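Local structure of alpha,alpha-trehalose-phosphate synthase (UDP-forming) (Burkholderia multivorans, 5UOF) at residues T93-F107 with I165-P178. The protein belongs to glycosyltransferase family 20 and has the GT-B architecture of two Rossmann-like domains. Numbering follows the deposited sequence.
Sequences TLWPVFHYRGDLARF and IPFPSPDVLRLVPP. With EDO (1,2-ethanediol), chain H.
F98 and P168 bring the backbones closest, their CA atoms 5.3 Å apart, where the end of helix 89-98 meets the loop after strand 159-162 in the N-terminal Rossmann-like domain of this GT-B fold. A Schellman motif ends the helix: Y100, at positive phi, is its C-prime residue, with R101 N bonded to P96 O. F98 suits the centre because its flat ring fits a mostly apolar surround; the polar exception is P166 O, buried without a partner near CD2. P168 CD sits over one face, 3.7 Å from the ring centroid in a CH-pi contact, while L173 CD1 reaches CE1 and F167 meets CE2 with its plane turned 79° to that of F98. The beta-branch of V97 serves two neighbours at once: CG1, anti to the backbone N (chi1 171°), reaches V172 and meets V176 CG2 at 3.7 Å, while CG2 lies by L175 CB. The H99 ring lies between W95 and P166 CD on opposite faces, and its ND1-H bond to W95 O, 2.8 Å long, fixes its rotation. G102, without a side chain, lets L175 CD1 come to 3.9 Å from its CA. Farther along, P177 CG makes a CH-pi contact over one face of F107. Y100 reaches across to 165-178, packed against P168 and V172, with a phenol that can both donate and accept; its OH also bonds D171 of the second subunit, placing the contact at the dimer interface. Across the segments, S169 N donates to Y100 OH at 3.1 Å, nearly straight at 162°.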
loop_
_atom_site.group_PDB
_atom_site.type_symbol
_atom_site.label_atom_id
_atom_site.label_comp_id
_atom_site.label_asym_id
_atom_site.label_seq_id
_atom_site.Cartn_x
_atom_site.Cartn_y
_atom_site.Cartn_z
ATOM N N THR A 93 7.193 -7.033 -10.454
ATOM C CA THR A 93 5.810 -6.847 -10.019
ATOM C C THR A 93 5.575 -7.383 -8.615
ATOM O O THR A 93 5.135 -6.634 -7.744
ATOM C CB THR A 93 4.828 -7.525 -10.999
ATOM O OG1 THR A 93 5.061 -7.061 -12.328
ATOM C CG2 THR A 93 3.386 -7.206 -10.621
ATOM N N LEU A 94 5.851 -8.666 -8.372
ATOM C CA LEU A 94 5.548 -9.270 -7.076
ATOM C C LEU A 94 6.338 -8.611 -5.959
ATOM O O LEU A 94 5.772 -8.109 -4.978
ATOM C CB LEU A 94 5.864 -10.766 -7.101
ATOM C CG LEU A 94 4.870 -11.674 -7.799
ATOM C CD1 LEU A 94 5.221 -13.129 -7.536
ATOM C CD2 LEU A 94 3.465 -11.345 -7.321
ATOM N N TRP A 95 7.662 -8.613 -6.087
ATOM C CA TRP A 95 8.498 -8.069 -5.018
ATOM C C TRP A 95 8.114 -6.646 -4.634
ATOM O O TRP A 95 7.896 -6.399 -3.437
ATOM C CB TRP A 95 9.982 -8.167 -5.399
ATOM C CG TRP A 95 10.881 -7.792 -4.254
ATOM C CD1 TRP A 95 11.437 -8.638 -3.340
ATOM C CD2 TRP A 95 11.300 -6.473 -3.892
ATOM N NE1 TRP A 95 12.185 -7.924 -2.429
ATOM C CE2 TRP A 95 12.114 -6.595 -2.745
ATOM C CE3 TRP A 95 11.064 -5.201 -4.424
ATOM C CZ2 TRP A 95 12.698 -5.493 -2.125
ATOM C CZ3 TRP A 95 11.643 -4.105 -3.805
ATOM C CH2 TRP A 95 12.455 -4.264 -2.667
ATOM N N PRO A 96 7.995 -5.674 -5.552
ATOM C CA PRO A 96 7.659 -4.324 -5.074
ATOM C C PRO A 96 6.279 -4.234 -4.443
ATOM O O PRO A 96 6.126 -3.540 -3.426
ATOM C CB PRO A 96 7.786 -3.450 -6.334
ATOM C CG PRO A 96 7.675 -4.407 -7.489
ATOM C CD PRO A 96 8.332 -5.661 -6.990
ATOM N N VAL A 97 5.264 -4.909 -4.994
ATOM C CA VAL A 97 3.931 -4.798 -4.407
ATOM C C VAL A 97 3.902 -5.436 -3.024
ATOM O O VAL A 97 3.320 -4.882 -2.084
ATOM C CB VAL A 97 2.863 -5.417 -5.326
ATOM C CG1 VAL A 97 1.523 -5.482 -4.572
ATOM C CG2 VAL A 97 2.715 -4.586 -6.608
ATOM N N PHE A 98 4.539 -6.603 -2.869
ATOM C CA PHE A 98 4.536 -7.260 -1.564
ATOM C C PHE A 98 5.330 -6.471 -0.528
ATOM O O PHE A 98 5.123 -6.673 0.674
ATOM C CB PHE A 98 5.103 -8.677 -1.660
ATOM C CG PHE A 98 4.153 -9.700 -2.255
ATOM C CD1 PHE A 98 3.270 -9.367 -3.278
ATOM C CD2 PHE A 98 4.185 -11.013 -1.809
ATOM C CE1 PHE A 98 2.428 -10.339 -3.842
ATOM C CE2 PHE A 98 3.345 -11.978 -2.345
ATOM C CZ PHE A 98 2.466 -11.642 -3.376
ATOM N N HIS A 99 6.239 -5.590 -0.957
ATOM C CA HIS A 99 6.912 -4.686 -0.025
ATOM C C HIS A 99 6.236 -3.327 0.028
ATOM O O HIS A 99 6.861 -2.336 0.442
ATOM C CB HIS A 99 8.395 -4.562 -0.369
ATOM C CG HIS A 99 9.168 -5.813 -0.083
ATOM N ND1 HIS A 99 9.185 -6.891 -0.944
ATOM C CD2 HIS A 99 9.904 -6.185 0.997
ATOM C CE1 HIS A 99 9.911 -7.864 -0.417
ATOM N NE2 HIS A 99 10.362 -7.457 0.758
ATOM N N TYR A 100 4.964 -3.269 -0.371
ATOM C CA TYR A 100 4.132 -2.074 -0.224
ATOM C C TYR A 100 4.660 -0.909 -1.059
ATOM O O TYR A 100 4.493 0.264 -0.712
ATOM C CB TYR A 100 3.978 -1.686 1.253
ATOM C CG TYR A 100 2.995 -2.585 1.968
ATOM C CD1 TYR A 100 3.350 -3.866 2.357
ATOM C CD2 TYR A 100 1.698 -2.165 2.226
ATOM C CE1 TYR A 100 2.440 -4.700 2.995
ATOM C CE2 TYR A 100 0.791 -2.986 2.853
ATOM C CZ TYR A 100 1.161 -4.252 3.244
ATOM O OH TYR A 100 0.251 -5.064 3.877
ATOM N N ARG A 101 5.279 -1.231 -2.195
ATOM C CA ARG A 101 5.692 -0.215 -3.155
ATOM C C ARG A 101 4.985 -0.420 -4.493
ATOM O O ARG A 101 5.629 -0.711 -5.505
ATOM C CB ARG A 101 7.213 -0.222 -3.325
ATOM C CG ARG A 101 8.014 0.232 -2.091
ATOM C CD ARG A 101 7.745 1.698 -1.724
ATOM N NE ARG A 101 7.997 2.647 -2.811
ATOM C CZ ARG A 101 9.134 3.325 -2.974
ATOM N NH1 ARG A 101 10.149 3.154 -2.136
ATOM N NH2 ARG A 101 9.257 4.179 -3.983
ATOM N N GLY A 102 3.661 -0.254 -4.513
ATOM C CA GLY A 102 2.927 -0.334 -5.766
ATOM C C GLY A 102 3.421 0.631 -6.825
ATOM O O GLY A 102 3.295 0.360 -8.022
ATOM N N ASP A 103 3.995 1.765 -6.403
ATOM C CA ASP A 103 4.493 2.771 -7.337
ATOM C C ASP A 103 5.675 2.274 -8.154
ATOM O O ASP A 103 5.951 2.829 -9.223
ATOM C CB ASP A 103 4.912 4.036 -6.584
ATOM C CG ASP A 103 6.002 3.769 -5.558
ATOM O OD1 ASP A 103 5.763 2.995 -4.603
ATOM O OD2 ASP A 103 7.110 4.332 -5.707
ATOM N N LEU A 104 6.388 1.258 -7.675
ATOM C CA LEU A 104 7.544 0.742 -8.398
ATOM C C LEU A 104 7.204 -0.446 -9.283
ATOM O O LEU A 104 8.043 -0.860 -10.098
ATOM C CB LEU A 104 8.643 0.334 -7.413
ATOM C CG LEU A 104 9.214 1.476 -6.574
ATOM C CD1 LEU A 104 10.297 0.933 -5.643
ATOM C CD2 LEU A 104 9.751 2.596 -7.448
ATOM N N ALA A 105 6.002 -0.992 -9.145
ATOM C CA ALA A 105 5.625 -2.188 -9.881
ATOM C C ALA A 105 5.422 -1.871 -11.355
ATOM O O ALA A 105 4.920 -0.799 -11.719
ATOM C CB ALA A 105 4.345 -2.782 -9.299
ATOM N N ARG A 106 5.824 -2.816 -12.206
ATOM C CA ARG A 106 5.690 -2.707 -13.663
ATOM C C ARG A 106 5.162 -4.043 -14.176
ATOM O O ARG A 106 5.939 -4.920 -14.567
ATOM C CB ARG A 106 7.018 -2.343 -14.327
ATOM C CG ARG A 106 7.661 -1.053 -13.805
ATOM C CD ARG A 106 6.837 0.186 -14.162
ATOM N NE ARG A 106 7.525 1.426 -13.786
ATOM C CZ ARG A 106 7.294 2.120 -12.671
ATOM N NH1 ARG A 106 6.376 1.720 -11.799
ATOM N NH2 ARG A 106 7.981 3.231 -12.430
ATOM N N PHE A 107 3.840 -4.188 -14.233
ATOM C CA PHE A 107 3.258 -5.430 -14.723
ATOM C C PHE A 107 3.338 -5.554 -16.246
ATOM O O PHE A 107 3.047 -4.611 -16.986
ATOM C CB PHE A 107 1.803 -5.558 -14.284
ATOM C CG PHE A 107 1.137 -6.776 -14.862
ATOM C CD1 PHE A 107 1.408 -8.037 -14.342
ATOM C CD2 PHE A 107 0.266 -6.665 -15.930
ATOM C CE1 PHE A 107 0.813 -9.183 -14.886
ATOM C CE2 PHE A 107 -0.329 -7.795 -16.480
ATOM C CZ PHE A 107 -0.062 -9.057 -15.949
ATOM N N ILE A 165 9.066 -13.131 2.259
ATOM C CA ILE A 165 8.808 -11.692 2.201
ATOM C C ILE A 165 7.411 -11.437 2.764
ATOM O O ILE A 165 6.689 -12.400 3.063
ATOM C CB ILE A 165 8.966 -11.179 0.757
ATOM C CG1 ILE A 165 7.926 -11.818 -0.165
ATOM C CG2 ILE A 165 10.375 -11.479 0.247
ATOM C CD1 ILE A 165 7.860 -11.141 -1.516
ATOM N N PRO A 166 6.999 -10.184 2.970
ATOM C CA PRO A 166 5.645 -9.930 3.487
ATOM C C PRO A 166 4.574 -10.418 2.527
ATOM O O PRO A 166 4.811 -10.598 1.334
ATOM C CB PRO A 166 5.596 -8.398 3.618
ATOM C CG PRO A 166 7.062 -7.966 3.681
ATOM C CD PRO A 166 7.728 -8.931 2.719
ATOM N N PHE A 167 3.380 -10.659 3.068
ATOM C CA PHE A 167 2.217 -10.836 2.202
ATOM C C PHE A 167 1.294 -9.648 2.405
ATOM O O PHE A 167 0.816 -9.425 3.529
ATOM C CB PHE A 167 1.474 -12.145 2.468
ATOM C CG PHE A 167 0.508 -12.492 1.381
ATOM C CD1 PHE A 167 0.962 -13.082 0.217
ATOM C CD2 PHE A 167 -0.845 -12.188 1.499
ATOM C CE1 PHE A 167 0.075 -13.381 -0.821
ATOM C CE2 PHE A 167 -1.734 -12.497 0.469
ATOM C CZ PHE A 167 -1.270 -13.103 -0.684
ATOM N N PRO A 168 1.045 -8.855 1.364
ATOM C CA PRO A 168 0.293 -7.614 1.542
ATOM C C PRO A 168 -1.194 -7.853 1.760
ATOM O O PRO A 168 -1.764 -8.858 1.331
ATOM C CB PRO A 168 0.546 -6.864 0.232
ATOM C CG PRO A 168 0.699 -7.967 -0.789
ATOM C CD PRO A 168 1.371 -9.114 -0.052
ATOM N N SER A 169 -1.820 -6.890 2.447
ATOM C CA SER A 169 -3.265 -6.908 2.636
ATOM C C SER A 169 -3.983 -6.839 1.279
ATOM O O SER A 169 -3.398 -6.422 0.278
ATOM C CB SER A 169 -3.681 -5.743 3.529
ATOM O OG SER A 169 -3.262 -4.521 2.960
ATOM N N PRO A 170 -5.252 -7.269 1.221
ATOM C CA PRO A 170 -5.901 -7.428 -0.101
ATOM C C PRO A 170 -5.934 -6.155 -0.929
ATOM O O PRO A 170 -5.734 -6.213 -2.148
ATOM C CB PRO A 170 -7.314 -7.910 0.260
ATOM C CG PRO A 170 -7.165 -8.565 1.599
ATOM C CD PRO A 170 -6.083 -7.810 2.313
ATOM N N ASP A 171 -6.165 -4.994 -0.300
ATOM C CA ASP A 171 -6.187 -3.741 -1.046
ATOM C C ASP A 171 -4.862 -3.488 -1.760
ATOM O O ASP A 171 -4.835 -2.856 -2.819
ATOM C CB ASP A 171 -6.518 -2.584 -0.099
ATOM C CG ASP A 171 -5.793 -2.688 1.244
ATOM O OD1 ASP A 171 -5.911 -3.733 1.940
ATOM O OD2 ASP A 171 -5.120 -1.695 1.615
ATOM N N VAL A 172 -3.758 -3.957 -1.186
ATOM C CA VAL A 172 -2.452 -3.730 -1.791
ATOM C C VAL A 172 -2.095 -4.868 -2.737
ATOM O O VAL A 172 -1.507 -4.637 -3.799
ATOM C CB VAL A 172 -1.399 -3.553 -0.679
ATOM C CG1 VAL A 172 0.013 -3.487 -1.259
ATOM C CG2 VAL A 172 -1.712 -2.276 0.121
ATOM N N LEU A 173 -2.489 -6.087 -2.379
ATOM C CA LEU A 173 -2.263 -7.237 -3.260
ATOM C C LEU A 173 -2.911 -7.043 -4.627
ATOM O O LEU A 173 -2.368 -7.498 -5.646
ATOM C CB LEU A 173 -2.806 -8.517 -2.625
ATOM C CG LEU A 173 -2.575 -9.789 -3.459
ATOM C CD1 LEU A 173 -1.081 -10.138 -3.530
ATOM C CD2 LEU A 173 -3.381 -10.970 -2.950
ATOM N N ARG A 174 -4.073 -6.377 -4.673
ATOM C CA ARG A 174 -4.786 -6.188 -5.935
ATOM C C ARG A 174 -4.042 -5.290 -6.913
ATOM O O ARG A 174 -4.451 -5.198 -8.076
ATOM C CB ARG A 174 -6.188 -5.641 -5.655
ATOM C CG ARG A 174 -7.104 -6.683 -5.036
ATOM C CD ARG A 174 -8.403 -6.105 -4.469
ATOM N NE ARG A 174 -9.155 -5.327 -5.451
ATOM C CZ ARG A 174 -9.610 -4.097 -5.237
ATOM N NH1 ARG A 174 -9.405 -3.503 -4.066
ATOM N NH2 ARG A 174 -10.285 -3.464 -6.187
ATOM N N LEU A 175 -2.956 -4.645 -6.487
ATOM C CA LEU A 175 -2.104 -3.938 -7.433
ATOM C C LEU A 175 -1.386 -4.893 -8.376
ATOM O O LEU A 175 -0.912 -4.461 -9.430
ATOM C CB LEU A 175 -1.092 -3.078 -6.683
ATOM C CG LEU A 175 -1.784 -2.050 -5.776
ATOM C CD1 LEU A 175 -0.760 -1.240 -4.997
ATOM C CD2 LEU A 175 -2.683 -1.157 -6.576
ATOM N N VAL A 176 -1.274 -6.165 -8.011
ATOM C CA VAL A 176 -0.783 -7.204 -8.919
ATOM C C VAL A 176 -1.962 -7.665 -9.770
ATOM O O VAL A 176 -2.882 -8.287 -9.232
ATOM C CB VAL A 176 -0.188 -8.395 -8.144
ATOM C CG1 VAL A 176 0.286 -9.467 -9.117
ATOM C CG2 VAL A 176 0.956 -7.960 -7.232
ATOM N N PRO A 177 -1.999 -7.399 -11.074
ATOM C CA PRO A 177 -3.228 -7.684 -11.844
ATOM C C PRO A 177 -3.666 -9.142 -11.746
ATOM O O PRO A 177 -4.870 -9.403 -11.598
ATOM C CB PRO A 177 -2.850 -7.273 -13.279
ATOM C CG PRO A 177 -1.870 -6.113 -13.051
ATOM C CD PRO A 177 -1.046 -6.572 -11.839
ATOM N N PRO A 178 -2.745 -10.147 -11.784
ATOM C CA PRO A 178 -3.222 -11.538 -11.632
ATOM C C PRO A 178 -3.340 -12.031 -10.184
ATOM O O PRO A 178 -3.152 -13.223 -9.908
ATOM C CB PRO A 178 -2.173 -12.346 -12.409
ATOM C CG PRO A 178 -0.904 -11.568 -12.198
ATOM C CD PRO A 178 -1.340 -10.112 -12.246
HETATM C C1 EDO H . 0.923 0.767 -0.374
HETATM O O1 EDO H . 0.712 2.172 -0.229
HETATM C C2 EDO H . 0.825 0.410 -1.851
HETATM O O2 EDO H . 1.942 0.966 -2.555
HETATM O O HOH W 1 0.830 -7.425 5.379
#